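Local coordinates for protein interferon (Danio rerio, PDB 3PIV) that is a secreted type I interferon that probably acts as an antiviral cytokine by binding cell-surface receptors, at residues K27-T33 against E138-V143. Sequence-based numbering, arbitrary orientation.
Sequences KYADLET and EQIRRV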
ATOM      1  N   LYS A  27      -9.616   6.915 -15.575  1.00 37.85           N
ATOM      2  CA  LYS A  27      -8.719   5.846 -15.971  1.00 36.89           C
ATOM      3  C   LYS A  27      -7.349   6.139 -15.364  1.00 34.81           C
ATOM      4  O   LYS A  27      -7.046   7.288 -15.019  1.00 31.35           O
ATOM      5  CB  LYS A  27      -8.630   5.751 -17.499  1.00 40.37           C
ATOM      6  CG  LYS A  27      -7.499   6.574 -18.110  1.00 45.68           C
ATOM      7  CD  LYS A  27      -7.969   7.938 -18.581  1.00 49.37           C
ATOM      8  CE  LYS A  27      -8.319   7.914 -20.062  1.00 57.54           C
ATOM      9  NZ  LYS A  27      -8.963   9.183 -20.505  1.00 62.70           N
ATOM     10  N   TYR A  28      -6.522   5.107 -15.229  1.00 26.19           N
ATOM     11  CA  TYR A  28      -5.227   5.273 -14.582  1.00 28.52           C
ATOM     12  C   TYR A  28      -4.290   6.071 -15.459  1.00 30.25           C
ATOM     13  O   TYR A  28      -4.332   5.940 -16.686  1.00 26.43           O
ATOM     14  CB  TYR A  28      -4.581   3.918 -14.269  1.00 25.92           C
ATOM     15  CG  TYR A  28      -5.161   3.209 -13.067  1.00 26.58           C
ATOM     16  CD1 TYR A  28      -4.768   3.550 -11.775  1.00 21.13           C
ATOM     17  CD2 TYR A  28      -6.091   2.191 -13.222  1.00 24.16           C
ATOM     18  CE1 TYR A  28      -5.282   2.888 -10.675  1.00 17.86           C
ATOM     19  CE2 TYR A  28      -6.609   1.526 -12.133  1.00 23.91           C
ATOM     20  CZ  TYR A  28      -6.208   1.883 -10.858  1.00 24.28           C
ATOM     21  OH  TYR A  28      -6.734   1.218  -9.777  1.00 17.66           O
ATOM     22  N   ALA A  29      -3.454   6.893 -14.821  1.00 22.59           N
ATOM     23  CA  ALA A  29      -2.357   7.570 -15.498  1.00 24.08           C
ATOM     24  C   ALA A  29      -1.212   6.583 -15.774  1.00 28.40           C
ATOM     25  O   ALA A  29      -1.139   5.512 -15.170  1.00 24.19           O
ATOM     26  CB  ALA A  29      -1.856   8.745 -14.673  1.00 20.90           C
ATOM     27  N   ASP A  30      -0.325   6.935 -16.699  1.00 25.30           N
ATOM     28  CA  ASP A  30       0.840   6.097 -16.956  1.00 30.62           C
ATOM     29  C   ASP A  30       1.757   6.108 -15.733  1.00 32.76           C
ATOM     30  O   ASP A  30       1.910   7.140 -15.065  1.00 33.08           O
ATOM     31  CB  ASP A  30       1.598   6.582 -18.192  1.00 34.74           C
ATOM     32  CG  ASP A  30       0.843   6.317 -19.481  1.00 36.54           C
ATOM     33  OD1 ASP A  30       0.229   5.237 -19.617  1.00 29.71           O
ATOM     34  OD2 ASP A  30       0.871   7.187 -20.371  1.00 42.77           O
ATOM     35  N   LEU A  31       2.357   4.964 -15.426  1.00 26.67           N
ATOM     36  CA  LEU A  31       3.272   4.893 -14.294  1.00 27.14           C
ATOM     37  C   LEU A  31       4.525   5.659 -14.660  1.00 33.02           C
ATOM     38  O   LEU A  31       5.359   5.155 -15.420  1.00 33.70           O
ATOM     39  CB  LEU A  31       3.638   3.440 -13.977  1.00 29.56           C
ATOM     40  CG  LEU A  31       4.098   3.067 -12.555  1.00 32.16           C
ATOM     41  CD1 LEU A  31       5.175   1.997 -12.597  1.00 29.66           C
ATOM     42  CD2 LEU A  31       4.585   4.259 -11.765  1.00 27.77           C
ATOM     43  N   GLU A  32       4.657   6.871 -14.125  1.00 27.91           N
ATOM     44  CA  GLU A  32       5.833   7.698 -14.386  1.00 30.21           C
ATOM     45  C   GLU A  32       6.518   8.123 -13.087  1.00 32.01           C
ATOM     46  O   GLU A  32       7.223   9.133 -13.028  1.00 30.12           O
ATOM     47  CB  GLU A  32       5.452   8.905 -15.251  1.00 34.36           C
ATOM     48  CG  GLU A  32       5.171   8.524 -16.721  1.00 40.71           C
ATOM     49  CD  GLU A  32       4.571   9.662 -17.547  1.00 54.47           C
ATOM     50  OE1 GLU A  32       4.314  10.756 -16.985  1.00 51.94           O
ATOM     51  OE2 GLU A  32       4.351   9.454 -18.764  1.00 55.29           O
ATOM     52  N   THR A  33       6.310   7.319 -12.051  1.00 30.35           N
ATOM     53  CA  THR A  33       6.844   7.589 -10.721  1.00 29.01           C
ATOM     54  C   THR A  33       7.590   6.357 -10.200  1.00 27.58           C
ATOM     55  O   THR A  33       7.207   5.223 -10.488  1.00 24.37           O
ATOM     56  CB  THR A  33       5.697   7.953  -9.752  1.00 27.50           C
ATOM     57  OG1 THR A  33       5.018   9.122 -10.232  1.00 25.10           O
ATOM     58  CG2 THR A  33       6.214   8.195  -8.331  1.00 22.91           C
ATOM     59  N   GLU A 138      -2.685  11.432  -9.378  1.00 21.26           N
ATOM     60  CA  GLU A 138      -2.860  10.315 -10.296  1.00 23.33           C
ATOM     61  C   GLU A 138      -1.612   9.439 -10.374  1.00 20.21           C
ATOM     62  O   GLU A 138      -1.716   8.226 -10.560  1.00 22.43           O
ATOM     63  CB  GLU A 138      -3.295  10.808 -11.673  1.00 23.60           C
ATOM     64  CG  GLU A 138      -4.698  11.370 -11.686  1.00 21.87           C
ATOM     65  CD  GLU A 138      -5.766  10.308 -11.435  1.00 28.00           C
ATOM     66  OE1 GLU A 138      -5.440   9.097 -11.473  1.00 26.42           O
ATOM     67  OE2 GLU A 138      -6.939  10.680 -11.215  1.00 24.79           O
ATOM     68  N   GLN A 139      -0.440  10.040 -10.206  1.00 17.82           N
ATOM     69  CA  GLN A 139       0.770   9.242 -10.082  1.00 20.33           C
ATOM     70  C   GLN A 139       0.693   8.400  -8.812  1.00 21.57           C
ATOM     71  O   GLN A 139       0.936   7.200  -8.854  1.00 19.42           O
ATOM     72  CB  GLN A 139       2.015  10.111 -10.060  1.00 18.73           C
ATOM     73  CG  GLN A 139       2.375  10.637 -11.422  1.00 24.24           C
ATOM     74  CD  GLN A 139       2.530   9.512 -12.430  1.00 27.66           C
ATOM     75  OE1 GLN A 139       3.472   8.722 -12.349  1.00 29.56           O
ATOM     76  NE2 GLN A 139       1.608   9.441 -13.392  1.00 20.10           N
ATOM     77  N   ILE A 140       0.349   9.023  -7.685  1.00 18.91           N
ATOM     78  CA  ILE A 140       0.238   8.271  -6.439  1.00 15.70           C
ATOM     79  C   ILE A 140      -0.748   7.102  -6.594  1.00 15.95           C
ATOM     80  O   ILE A 140      -0.451   5.971  -6.209  1.00 14.82           O
ATOM     81  CB  ILE A 140      -0.147   9.178  -5.233  1.00 17.47           C
ATOM     82  CG1 ILE A 140       1.108   9.758  -4.574  1.00 17.60           C
ATOM     83  CG2 ILE A 140      -0.922   8.388  -4.186  1.00 11.48           C
ATOM     84  CD1 ILE A 140       2.148  10.291  -5.517  1.00 17.71           C
ATOM     85  N   ARG A 141      -1.905   7.379  -7.181  1.00 13.48           N
ATOM     86  CA  ARG A 141      -2.910   6.362  -7.427  1.00 15.46           C
ATOM     87  C   ARG A 141      -2.372   5.219  -8.318  1.00 18.89           C
ATOM     88  O   ARG A 141      -2.568   4.030  -8.023  1.00 16.49           O
ATOM     89  CB  ARG A 141      -4.136   7.019  -8.049  1.00 13.42           C
ATOM     90  CG  ARG A 141      -5.251   6.085  -8.381  1.00 17.37           C
ATOM     91  CD  ARG A 141      -6.478   6.876  -8.753  1.00 21.71           C
ATOM     92  NE  ARG A 141      -7.545   6.025  -9.250  1.00 28.11           N
ATOM     93  CZ  ARG A 141      -8.037   6.089 -10.480  1.00 23.96           C
ATOM     94  NH1 ARG A 141      -7.556   6.973 -11.338  1.00 25.84           N
ATOM     95  NH2 ARG A 141      -9.021   5.278 -10.841  1.00 23.93           N
ATOM     96  N   ARG A 142      -1.687   5.571  -9.398  1.00 14.69           N
ATOM     97  CA  ARG A 142      -1.107   4.535 -10.259  1.00 17.14           C
ATOM     98  C   ARG A 142      -0.071   3.717  -9.475  1.00 19.16           C
ATOM     99  O   ARG A 142      -0.042   2.495  -9.586  1.00 17.77           O
ATOM    100  CB  ARG A 142      -0.484   5.130 -11.518  1.00 18.09           C
ATOM    101  CG  ARG A 142       0.188   4.079 -12.450  1.00 22.99           C
ATOM    102  CD  ARG A 142      -0.770   2.962 -12.835  1.00 22.71           C
ATOM    103  NE  ARG A 142      -0.135   1.881 -13.599  1.00 26.67           N
ATOM    104  CZ  ARG A 142       0.529   0.863 -13.054  1.00 27.71           C
ATOM    105  NH1 ARG A 142       0.663   0.783 -11.734  1.00 23.67           N
ATOM    106  NH2 ARG A 142       1.071  -0.076 -13.826  1.00 32.21           N
ATOM    107  N   VAL A 143       0.745   4.390  -8.661  1.00 15.31           N
ATOM    108  CA  VAL A 143       1.765   3.720  -7.844  1.00 15.81           C
ATOM    109  C   VAL A 143       1.144   2.738  -6.844  1.00 15.13           C
ATOM    110  O   VAL A 143       1.610   1.613  -6.704  1.00 12.76           O
ATOM    111  CB  VAL A 143       2.679   4.726  -7.090  1.00 16.68           C
ATOM    112  CG1 VAL A 143       3.411   4.041  -5.937  1.00 15.01           C
ATOM    113  CG2 VAL A 143       3.681   5.367  -8.050  1.00 22.13           C
TER
HETATM  114  O   HOH W   1      -3.782   7.095 -12.100  1.00 22.02           O
HETATM  115  O   HOH W   2      -0.454   2.447 -16.247  1.00 34.72           O
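Residues 27-33, an extended, irregular part of the long overhand loop between helix 10-23 and helix 37-44, wrap across the first turns of helix 134-158, with Ala-29, Leu-31 and Thr-33 lying nearest Glu-138, Arg-142 and Gln-139. In this all-helical type I interferon fold the loop packs against the last helix of the bundle. The amide of Gln-139 fastens the loop backbone. Its NE2 donates to Asp-30 O (2.9 Å) almost straight, at 167° and within the amide plane, and also reaches Glu-135. OE1 accepts from Glu-32 N at 2.8 Å and from Thr-33 OG1, one on each in-plane lone pair, so four bonds fix the rotation of the amide. Tyr-28 lies flat against the guanidinium of Arg-141, an offset cation-pi stack with planes 15° apart and Arg-141 CZ 4.5 Å from the centroid of the Tyr-28 ring. Arg-141 holds that plane through an in-plane salt bridge from NH1 to Glu-138 OE1 (3.0 Å), while NH2 bonds to Leu-21 O and Gly-26 O. Glu-138 OE2 accepts from Trp-77 NE1. With CG anti to the backbone N (chi1 178°), Arg-142 runs past Ala-29 O, turns a guanidinium face to Leu-31 CB and bonds to Ser-146 through NH1. Thr-33 CB packs on Val-143 CG2 (3.7 Å), both side chains touching Leu-123 of helix 111-129. One water accepts from Ala-29 N (2.7 Å) and donates to both Glu-138 O and Glu-138 OE1.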